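Local coordinates for protein tryptophanyl-tRNA synthetase (Cryptosporidium parvum Iowa II, PDB 3HV0) that probably charges tRNA(Trp) with L-tryptophan at the expense of ATP, as a tryptophan-specific aminoacyl-tRNA synthetase, at residues L93-F98 / I252-L257; I112-D117 / K140-C145; F153-L158 / A162-D167. All coordinates share one frame; numbering follows the deposited sequence.

Contact 1 (L93-F98 / I252-L257)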
loop_
_atom_site.group_PDB
_atom_site.type_symbol
_atom_site.label_atom_id
_atom_site.label_comp_id
_atom_site.label_asym_id
_atom_site.label_seq_id
_atom_site.Cartn_x
_atom_site.Cartn_y
_atom_site.Cartn_z
ATOM N N LEU A 93 0.256 21.857 -17.523
ATOM C CA LEU A 93 0.539 23.076 -16.768
ATOM C C LEU A 93 -0.724 23.845 -16.394
ATOM O O LEU A 93 -0.664 24.791 -15.612
ATOM C CB LEU A 93 1.449 24.002 -17.576
ATOM C CG LEU A 93 2.930 23.647 -17.693
ATOM C CD1 LEU A 93 3.576 24.694 -18.601
ATOM C CD2 LEU A 93 3.614 23.619 -16.326
ATOM N N VAL A 94 -1.855 23.471 -16.981
ATOM C CA VAL A 94 -3.114 24.158 -16.717
ATOM C C VAL A 94 -3.517 24.036 -15.230
ATOM O O VAL A 94 -3.738 25.051 -14.562
ATOM C CB VAL A 94 -4.232 23.713 -17.699
ATOM C CG1 VAL A 94 -5.638 24.107 -17.184
ATOM C CG2 VAL A 94 -3.962 24.303 -19.096
ATOM N N PRO A 95 -3.559 22.822 -14.683
ATOM C CA PRO A 95 -3.875 22.805 -13.255
ATOM C C PRO A 95 -2.774 23.379 -12.356
ATOM O O PRO A 95 -3.083 23.990 -11.347
ATOM C CB PRO A 95 -4.089 21.315 -12.963
ATOM C CG PRO A 95 -4.363 20.704 -14.264
ATOM C CD PRO A 95 -3.519 21.463 -15.238
ATOM N N PHE A 96 -1.507 23.201 -12.727
ATOM C CA PHE A 96 -0.380 23.690 -11.921
ATOM C C PHE A 96 -0.277 25.227 -11.894
ATOM O O PHE A 96 -0.117 25.817 -10.820
ATOM C CB PHE A 96 0.939 23.039 -12.356
ATOM C CG PHE A 96 1.098 21.632 -11.840
ATOM C CD1 PHE A 96 1.445 21.402 -10.530
ATOM C CD2 PHE A 96 0.832 20.547 -12.648
ATOM C CE1 PHE A 96 1.543 20.125 -10.039
ATOM C CE2 PHE A 96 0.942 19.271 -12.165
ATOM C CZ PHE A 96 1.300 19.055 -10.866
ATOM N N LEU A 97 -0.378 25.857 -13.060
ATOM C CA LEU A 97 -0.411 27.318 -13.143
ATOM C C LEU A 97 -1.587 27.897 -12.347
ATOM O O LEU A 97 -1.464 28.928 -11.684
ATOM C CB LEU A 97 -0.467 27.797 -14.600
ATOM C CG LEU A 97 0.777 27.638 -15.496
ATOM C CD1 LEU A 97 0.563 28.380 -16.829
ATOM C CD2 LEU A 97 2.069 28.100 -14.839
ATOM N N PHE A 98 -2.724 27.214 -12.383
ATOM C CA PHE A 98 -3.904 27.659 -11.627
ATOM C C PHE A 98 -3.728 27.551 -10.101
ATOM O O PHE A 98 -4.080 28.464 -9.353
ATOM C CB PHE A 98 -5.122 26.867 -12.058
ATOM C CG PHE A 98 -6.393 27.403 -11.520
ATOM C CD1 PHE A 98 -6.879 28.621 -11.968
ATOM C CD2 PHE A 98 -7.102 26.703 -10.559
ATOM C CE1 PHE A 98 -8.058 29.141 -11.474
ATOM C CE2 PHE A 98 -8.279 27.186 -10.061
ATOM C CZ PHE A 98 -8.776 28.417 -10.521
ATOM N N ILE A 252 -12.145 21.978 -7.464
ATOM C CA ILE A 252 -12.408 22.887 -8.556
ATOM C C ILE A 252 -11.765 22.283 -9.814
ATOM O O ILE A 252 -10.596 21.919 -9.791
ATOM C CB ILE A 252 -11.874 24.308 -8.234
ATOM C CG1 ILE A 252 -12.288 25.299 -9.316
ATOM C CG2 ILE A 252 -10.378 24.304 -8.035
ATOM C CD1 ILE A 252 -12.469 26.752 -8.758
ATOM N N HIS A 253 -12.538 22.169 -10.896
ATOM C CA HIS A 253 -12.215 21.262 -11.986
ATOM C C HIS A 253 -11.987 21.983 -13.292
ATOM O O HIS A 253 -12.769 22.856 -13.643
ATOM C CB HIS A 253 -13.349 20.269 -12.244
ATOM C CG HIS A 253 -13.992 19.720 -11.013
ATOM N ND1 HIS A 253 -15.352 19.533 -10.915
ATOM C CD2 HIS A 253 -13.468 19.315 -9.833
ATOM C CE1 HIS A 253 -15.639 19.022 -9.732
ATOM N NE2 HIS A 253 -14.512 18.878 -9.055
ATOM N N SER A 254 -10.973 21.550 -14.045
ATOM C CA SER A 254 -10.654 22.164 -15.341
ATOM C C SER A 254 -10.961 21.295 -16.559
ATOM O O SER A 254 -10.987 20.067 -16.489
ATOM C CB SER A 254 -9.196 22.602 -15.400
ATOM O OG SER A 254 -8.331 21.496 -15.295
ATOM N N ILE A 255 -11.200 21.975 -17.676
ATOM C CA ILE A 255 -11.418 21.336 -18.957
ATOM C C ILE A 255 -10.046 21.126 -19.593
ATOM O O ILE A 255 -9.164 21.981 -19.464
ATOM C CB ILE A 255 -12.325 22.204 -19.856
ATOM C CG1 ILE A 255 -12.894 21.371 -21.001
ATOM C CG2 ILE A 255 -11.576 23.417 -20.375
ATOM C CD1 ILE A 255 -14.039 20.460 -20.580
ATOM N N PHE A 256 -9.859 19.987 -20.264
ATOM C CA PHE A 256 -8.523 19.600 -20.743
ATOM C C PHE A 256 -8.135 20.382 -21.999
ATOM O O PHE A 256 -8.991 20.768 -22.807
ATOM C CB PHE A 256 -8.373 18.061 -20.900
ATOM C CG PHE A 256 -9.001 17.477 -22.155
ATOM C CD1 PHE A 256 -8.221 17.221 -23.294
ATOM C CD2 PHE A 256 -10.356 17.135 -22.187
ATOM C CE1 PHE A 256 -8.788 16.664 -24.458
ATOM C CE2 PHE A 256 -10.934 16.577 -23.352
ATOM C CZ PHE A 256 -10.146 16.345 -24.487
ATOM N N LEU A 257 -6.836 20.653 -22.121
ATOM C CA LEU A 257 -6.299 21.381 -23.267
ATOM C C LEU A 257 -6.500 20.519 -24.509
ATOM O O LEU A 257 -6.024 19.373 -24.547
ATOM C CB LEU A 257 -4.820 21.692 -23.071
ATOM C CG LEU A 257 -4.324 22.863 -23.907
ATOM C CD1 LEU A 257 -5.080 24.112 -23.525
ATOM C CD2 LEU A 257 -2.810 23.063 -23.764
#
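The hydroxyl of S254 is where two residues of the 93-98 helix converge: OG lies 4.2 Å from V94 CG1, and the ring of P95 approaches the same oxygen with its CG, also at 4.2 Å. Both are van der Waals contacts between a polar atom and carbon. The serine's first torsion (chi1 63°) places OG between its own backbone N and carbonyl carbon. V94 reaches it through the methyl that stands anti to the valine's backbone N (chi1 163°). About a turn further along the helix, and two residues back on the strand, F98 and I252 meet at about a right angle, the isoleucine branch methyl CG2 touching the phenyl edge at CE2, near the ring plane, at 4.1 Å.

The pairing belongs to the Rossmann-type catalytic domain of class I synthetases. Helix 93-106 comes just after the HIGH signature, HVGH in this protein, and packs on strand 250-254, with the short axes 9.7 Å apart and their directions 142° from each other. That strand hydrogen-bonds through its backbone with H226 and V224 on one neighbouring strand and with S58 on another. F98 also stacks on F56 and meets F51 edge-to-face, while F322 of helix 315-323 covers V94. The side chain of P95 lies about 6 Å from the bound tryptophan.

Contact 2 (I112-D117 / K140-C145). With TRP (tryptophan), chain C.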
loop_
_atom_site.group_PDB
_atom_site.type_symbol
_atom_site.label_atom_id
_atom_site.label_comp_id
_atom_site.label_asym_id
_atom_site.label_seq_id
_atom_site.Cartn_x
_atom_site.Cartn_y
_atom_site.Cartn_z
ATOM N N ILE A 112 1.630 18.155 -3.182
ATOM C CA ILE A 112 1.652 17.679 -4.567
ATOM C C ILE A 112 2.150 16.199 -4.680
ATOM O O ILE A 112 3.264 15.890 -4.280
ATOM C CB ILE A 112 2.549 18.562 -5.441
ATOM C CG1 ILE A 112 2.132 20.049 -5.353
ATOM C CG2 ILE A 112 2.484 18.146 -6.870
ATOM C CD1 ILE A 112 2.970 21.010 -6.187
ATOM N N GLN A 113 1.341 15.313 -5.270
ATOM C CA GLN A 113 1.636 13.880 -5.313
ATOM C C GLN A 113 2.116 13.410 -6.696
ATOM O O GLN A 113 1.400 13.545 -7.700
ATOM C CB GLN A 113 0.385 13.079 -4.924
ATOM C CG GLN A 113 0.551 11.563 -5.029
ATOM C CD GLN A 113 -0.742 10.789 -4.728
ATOM O OE1 GLN A 113 -1.778 11.051 -5.327
ATOM N NE2 GLN A 113 -0.675 9.840 -3.800
ATOM N N LEU A 114 3.330 12.890 -6.766
ATOM C CA LEU A 114 3.779 12.306 -8.005
ATOM C C LEU A 114 3.511 10.801 -7.943
ATOM O O LEU A 114 4.086 10.100 -7.134
ATOM C CB LEU A 114 5.233 12.658 -8.250
ATOM C CG LEU A 114 5.266 14.118 -8.732
ATOM C CD1 LEU A 114 6.202 15.005 -7.916
ATOM C CD2 LEU A 114 5.556 14.146 -10.220
ATOM N N THR A 115 2.610 10.323 -8.788
ATOM C CA THR A 115 2.105 8.969 -8.671
ATOM C C THR A 115 2.941 7.950 -9.432
ATOM O O THR A 115 2.436 7.284 -10.341
ATOM C CB THR A 115 0.608 8.870 -9.107
ATOM O OG1 THR A 115 0.459 9.060 -10.523
ATOM C CG2 THR A 115 -0.191 9.900 -8.402
ATOM N N ASP A 116 4.199 7.767 -9.039
ATOM C CA ASP A 116 5.042 6.762 -9.739
ATOM C C ASP A 116 4.512 5.320 -9.614
ATOM O O ASP A 116 4.756 4.516 -10.490
ATOM C CB ASP A 116 6.516 6.829 -9.334
ATOM C CG ASP A 116 6.702 7.092 -7.866
ATOM O OD1 ASP A 116 6.262 6.310 -7.025
ATOM O OD2 ASP A 116 7.285 8.101 -7.505
ATOM N N ASP A 117 3.805 5.013 -8.528
ATOM C CA ASP A 117 3.098 3.750 -8.366
ATOM C C ASP A 117 1.980 3.527 -9.391
ATOM O O ASP A 117 1.904 2.455 -9.986
ATOM C CB ASP A 117 2.552 3.611 -6.935
ATOM C CG ASP A 117 1.768 4.841 -6.463
ATOM O OD1 ASP A 117 1.588 5.774 -7.262
ATOM O OD2 ASP A 117 1.339 4.865 -5.290
ATOM N N LYS A 140 10.954 19.009 -11.260
ATOM C CA LYS A 140 11.649 20.192 -11.748
ATOM C C LYS A 140 10.724 21.079 -12.591
ATOM O O LYS A 140 10.706 22.313 -12.438
ATOM C CB LYS A 140 12.887 19.805 -12.578
ATOM C CG LYS A 140 13.967 19.069 -11.810
ATOM C CD LYS A 140 15.073 18.559 -12.729
ATOM C CE LYS A 140 16.342 18.272 -11.925
ATOM N NZ LYS A 140 17.434 17.633 -12.717
ATOM N N ASP A 141 9.978 20.456 -13.494
ATOM C CA ASP A 141 8.992 21.190 -14.276
ATOM C C ASP A 141 7.946 21.785 -13.344
ATOM O O ASP A 141 7.451 22.875 -13.576
ATOM C CB ASP A 141 8.255 20.268 -15.250
ATOM C CG ASP A 141 9.153 19.639 -16.290
ATOM O OD1 ASP A 141 8.777 18.554 -16.798
ATOM O OD2 ASP A 141 10.203 20.217 -16.619
ATOM N N ILE A 142 7.572 21.031 -12.310
ATOM C CA ILE A 142 6.538 21.495 -11.390
ATOM C C ILE A 142 7.056 22.694 -10.601
ATOM O O ILE A 142 6.378 23.724 -10.535
ATOM C CB ILE A 142 6.016 20.373 -10.481
ATOM C CG1 ILE A 142 5.162 19.416 -11.312
ATOM C CG2 ILE A 142 5.183 20.941 -9.318
ATOM C CD1 ILE A 142 4.812 18.121 -10.637
ATOM N N ILE A 143 8.267 22.583 -10.062
ATOM C CA ILE A 143 8.880 23.684 -9.291
ATOM C C ILE A 143 9.124 24.914 -10.173
ATOM O O ILE A 143 9.056 26.059 -9.702
ATOM C CB ILE A 143 10.199 23.241 -8.624
ATOM C CG1 ILE A 143 9.918 22.187 -7.550
ATOM C CG2 ILE A 143 10.937 24.423 -8.000
ATOM C CD1 ILE A 143 11.102 21.321 -7.229
ATOM N N ALA A 144 9.382 24.671 -11.456
ATOM C CA ALA A 144 9.588 25.759 -12.424
ATOM C C ALA A 144 8.367 26.673 -12.622
ATOM O O ALA A 144 8.487 27.693 -13.266
ATOM C CB ALA A 144 10.059 25.192 -13.778
ATOM N N CYS A 145 7.203 26.304 -12.090
ATOM C CA CYS A 145 6.014 27.166 -12.135
ATOM C C CYS A 145 6.024 28.280 -11.074
ATOM O O CYS A 145 5.117 29.120 -11.025
ATOM C CB CYS A 145 4.745 26.323 -11.964
ATOM S SG CYS A 145 4.442 24.989 -13.241
HETATM N N TRP C . -3.422 10.283 -11.300
HETATM C CA TRP C . -3.310 11.710 -11.725
HETATM C C TRP C . -2.918 11.784 -13.193
HETATM O O TRP C . -2.383 10.806 -13.747
HETATM C CB TRP C . -2.313 12.503 -10.855
HETATM C CG TRP C . -2.905 13.019 -9.565
HETATM C CD1 TRP C . -2.693 12.522 -8.302
HETATM C CD2 TRP C . -3.788 14.140 -9.403
HETATM N NE1 TRP C . -3.385 13.261 -7.380
HETATM C CE2 TRP C . -4.076 14.250 -8.028
HETATM C CE3 TRP C . -4.359 15.056 -10.282
HETATM C CZ2 TRP C . -4.911 15.240 -7.515
HETATM C CZ3 TRP C . -5.191 16.035 -9.770
HETATM C CH2 TRP C . -5.468 16.111 -8.395
HETATM O OXT TRP C . -3.151 12.829 -13.829
#
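Beneath the tryptophan pocket, strand 110-114 rests on helix 128-143 through I112 and L114, both of which meet I142, while the intervening Q113 and the following T115 serve the ligand. I142 divides its branches between the two strand residues. Its CG2 methyl lies 3.8 Å from CD1 of I112, the two isoleucines sliding past each other in opposite directions. Its other arm, CG1 to CD1, stands anti to the carbonyl carbon (chi1 -72°) and meets L114 tip to tip, CD1 to CD2 at 4.1 Å. Helix 128-143, which follows helix 116-122 in the chain, packs on the strand in the nucleotide-binding fold and leads on to strand 152-156, parallel to strand 110-114 in the sheet.

On the ligand side, T115 CG2 touches CD1 of the bound tryptophan at 3.6 Å. OE1 of Q113 comes to 3.4 Å from the indole NE1, a long approach. The Q113 amide is held at both ends: OE1 hydrogen-bonds with Y78 OH, which also bonds the ligand, and NE2 with V200 O and N157 OD1. T115 OG1 bonds E118, another residue hydrogen-bonded to the tryptophan. At the end of the segment, D117 OD2 reaches across the dimer to the hydroxyl of Y165 of the second subunit.

The contact with I142 is purely apolar, held by close packing of methyls. With NE2 and OE1 of Q113 both bonded in this way, the amide's rotation is probably fixed and its oxygen faces the NE1-CD1 edge of the indole, an arrangement consistent with recognition of tryptophan.

Contact 3 (F153-L158 / A162-D167)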
loop_
_atom_site.group_PDB
_atom_site.type_symbol
_atom_site.label_atom_id
_atom_site.label_comp_id
_atom_site.label_asym_id
_atom_site.label_seq_id
_atom_site.Cartn_x
_atom_site.Cartn_y
_atom_site.Cartn_z
ATOM N N PHE A 153 4.787 21.289 -0.356
ATOM C CA PHE A 153 5.374 19.990 -0.077
ATOM C C PHE A 153 5.103 19.050 -1.242
ATOM O O PHE A 153 3.962 18.721 -1.542
ATOM C CB PHE A 153 4.838 19.413 1.251
ATOM C CG PHE A 153 5.233 17.985 1.483
ATOM C CD1 PHE A 153 6.561 17.622 1.492
ATOM C CD2 PHE A 153 4.277 16.991 1.643
ATOM C CE1 PHE A 153 6.934 16.297 1.668
ATOM C CE2 PHE A 153 4.653 15.657 1.835
ATOM C CZ PHE A 153 5.986 15.322 1.851
ATOM N N ILE A 154 6.163 18.617 -1.911
ATOM C CA ILE A 154 6.048 17.723 -3.058
ATOM C C ILE A 154 6.610 16.366 -2.643
ATOM O O ILE A 154 7.527 16.309 -1.817
ATOM C CB ILE A 154 6.814 18.275 -4.279
ATOM C CG1 ILE A 154 6.475 19.769 -4.471
ATOM C CG2 ILE A 154 6.526 17.426 -5.547
ATOM C CD1 ILE A 154 7.082 20.441 -5.725
ATOM N N PHE A 155 6.050 15.287 -3.198
ATOM C CA PHE A 155 6.473 13.953 -2.838
ATOM C C PHE A 155 6.057 12.901 -3.869
ATOM O O PHE A 155 5.041 13.050 -4.573
ATOM C CB PHE A 155 5.877 13.570 -1.472
ATOM C CG PHE A 155 4.370 13.477 -1.460
ATOM C CD1 PHE A 155 3.590 14.593 -1.182
ATOM C CD2 PHE A 155 3.733 12.264 -1.730
ATOM C CE1 PHE A 155 2.215 14.502 -1.173
ATOM C CE2 PHE A 155 2.366 12.172 -1.734
ATOM C CZ PHE A 155 1.600 13.298 -1.455
ATOM N N THR A 156 6.834 11.823 -3.939
ATOM C CA THR A 156 6.444 10.669 -4.735
ATOM C C THR A 156 5.797 9.627 -3.833
ATOM O O THR A 156 6.158 9.501 -2.664
ATOM C CB THR A 156 7.645 10.002 -5.446
ATOM O OG1 THR A 156 8.361 9.141 -4.538
ATOM C CG2 THR A 156 8.567 11.046 -6.079
ATOM N N ASN A 157 4.871 8.851 -4.379
ATOM C CA ASN A 157 4.249 7.801 -3.601
ATOM C C ASN A 157 5.268 6.760 -3.118
ATOM O O ASN A 157 5.152 6.258 -2.019
ATOM C CB ASN A 157 3.118 7.133 -4.375
ATOM C CG ASN A 157 1.863 7.953 -4.408
ATOM O OD1 ASN A 157 1.658 8.825 -3.579
ATOM N ND2 ASN A 157 1.016 7.687 -5.382
ATOM N N LEU A 158 6.278 6.449 -3.911
ATOM C CA LEU A 158 7.255 5.462 -3.456
ATOM C C LEU A 158 7.997 5.937 -2.201
ATOM O O LEU A 158 8.488 5.128 -1.412
ATOM C CB LEU A 158 8.240 5.072 -4.571
ATOM C CG LEU A 158 7.725 4.015 -5.578
ATOM C CD1 LEU A 158 8.868 3.338 -6.332
ATOM C CD2 LEU A 158 6.939 2.938 -4.913
ATOM N N ALA A 162 4.430 5.358 3.425
ATOM C CA ALA A 162 4.250 4.998 4.822
ATOM C C ALA A 162 3.451 6.019 5.562
ATOM O O ALA A 162 2.632 5.671 6.395
ATOM C CB ALA A 162 5.599 4.830 5.498
ATOM N N GLU A 163 3.692 7.295 5.286
ATOM C CA GLU A 163 2.868 8.355 5.879
ATOM C C GLU A 163 1.417 8.280 5.385
ATOM O O GLU A 163 0.507 8.599 6.131
ATOM C CB GLU A 163 3.464 9.721 5.597
ATOM C CG GLU A 163 4.820 9.964 6.276
ATOM C CD GLU A 163 4.723 10.224 7.765
ATOM O OE1 GLU A 163 3.644 10.635 8.249
ATOM O OE2 GLU A 163 5.751 10.046 8.454
ATOM N N LEU A 164 1.193 7.861 4.143
ATOM C CA LEU A 164 -0.183 7.715 3.625
ATOM C C LEU A 164 -0.874 6.400 4.041
ATOM O O LEU A 164 -2.116 6.308 4.048
ATOM C CB LEU A 164 -0.199 7.812 2.088
ATOM C CG LEU A 164 0.272 9.167 1.500
ATOM C CD1 LEU A 164 0.324 9.099 -0.016
ATOM C CD2 LEU A 164 -0.605 10.315 1.980
ATOM N N TYR A 165 -0.083 5.392 4.407
ATOM C CA TYR A 165 -0.628 4.054 4.577
ATOM C C TYR A 165 -1.801 4.003 5.565
ATOM O O TYR A 165 -2.782 3.319 5.294
ATOM C CB TYR A 165 0.465 3.053 4.968
ATOM C CG TYR A 165 0.148 1.588 4.674
ATOM C CD1 TYR A 165 -0.661 1.216 3.619
ATOM C CD2 TYR A 165 0.719 0.577 5.427
ATOM C CE1 TYR A 165 -0.919 -0.125 3.341
ATOM C CE2 TYR A 165 0.453 -0.783 5.159
ATOM C CZ TYR A 165 -0.369 -1.115 4.110
ATOM O OH TYR A 165 -0.644 -2.437 3.804
ATOM N N PRO A 166 -1.732 4.729 6.694
ATOM C CA PRO A 166 -2.864 4.598 7.620
ATOM C C PRO A 166 -4.195 5.046 7.028
ATOM O O PRO A 166 -5.198 4.370 7.208
ATOM C CB PRO A 166 -2.454 5.487 8.809
ATOM C CG PRO A 166 -0.984 5.486 8.777
ATOM C CD PRO A 166 -0.623 5.469 7.312
ATOM N N ASP A 167 -4.199 6.152 6.297
ATOM C CA ASP A 167 -5.425 6.638 5.681
ATOM C C ASP A 167 -5.779 5.815 4.459
ATOM O O ASP A 167 -6.939 5.672 4.148
ATOM C CB ASP A 167 -5.297 8.105 5.303
ATOM C CG ASP A 167 -5.425 9.039 6.495
ATOM O OD1 ASP A 167 -5.920 8.599 7.557
ATOM O OD2 ASP A 167 -5.049 10.234 6.362
#
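This is a local strand-to-helix contact, closed within a few residues, where strand 152-156 runs straight into helix 157-174 and the helix's second turn comes back over the end of the strand. L164 makes it with a single methyl. CD1 of L164 lies 4.1 Å from CE2 of the F155 ring. The distance from L164 CD1 to the amide oxygen OD1 of N157 is 3.8 Å. The leucine chain is extended toward them, its CG anti to the carbonyl carbon (chi1 -63°) and its CD1 anti to CA. It meets the phenylalanine at a slant and the asparagine at about a right angle. F155 turns its ring back over its own main chain, with CG between the backbone N and the carbonyl carbon (chi1 64°). The CB of N157 does not point at the 162-167 helix, but the far end of the side chain swings nearer to it.

In the Rossmann-type catalytic domain, strand 152-156 is the outermost strand of the sheet on this side within the chain. T156 stands at the N-cap of the helix, and its side chain caps a backbone N in the first turn. N157 OD1 touches L164 only by packing; its hydrogen bond goes to Q113 of the tryptophan pocket, which L164 also packs against.

Farther along, the helix faces the other subunit of the dimer: A162 packs on I161 and P166 on L128, both of the second subunit. D167 hydrogen-bonds with S208 and S209 of its own chain.

In the fold
From the N terminus, segment 93-98 opens the longest loop, which closes only when 252-257 returns, so contacts 2 and 3 are both nested inside contact 1. Those two run in series: contact 2 closes at 140-145 before contact 3 opens at 153. Contact 1 joins helix 93-106 to strand 250-254, contact 2 joins strand 110-114 to helix 128-143, and contact 3 joins strand 152-156 to the helix that follows it. All three reach one sheet, with strands 110-114 and 152-156 side by side. Contacts 1 and 2 touch directly, F96 reaching I112 and I142. Contacts 2 and 3 meet through N157, whose ND2 lies 2.7 Å from D117 OD1. Contacts 1 and 3 stay apart.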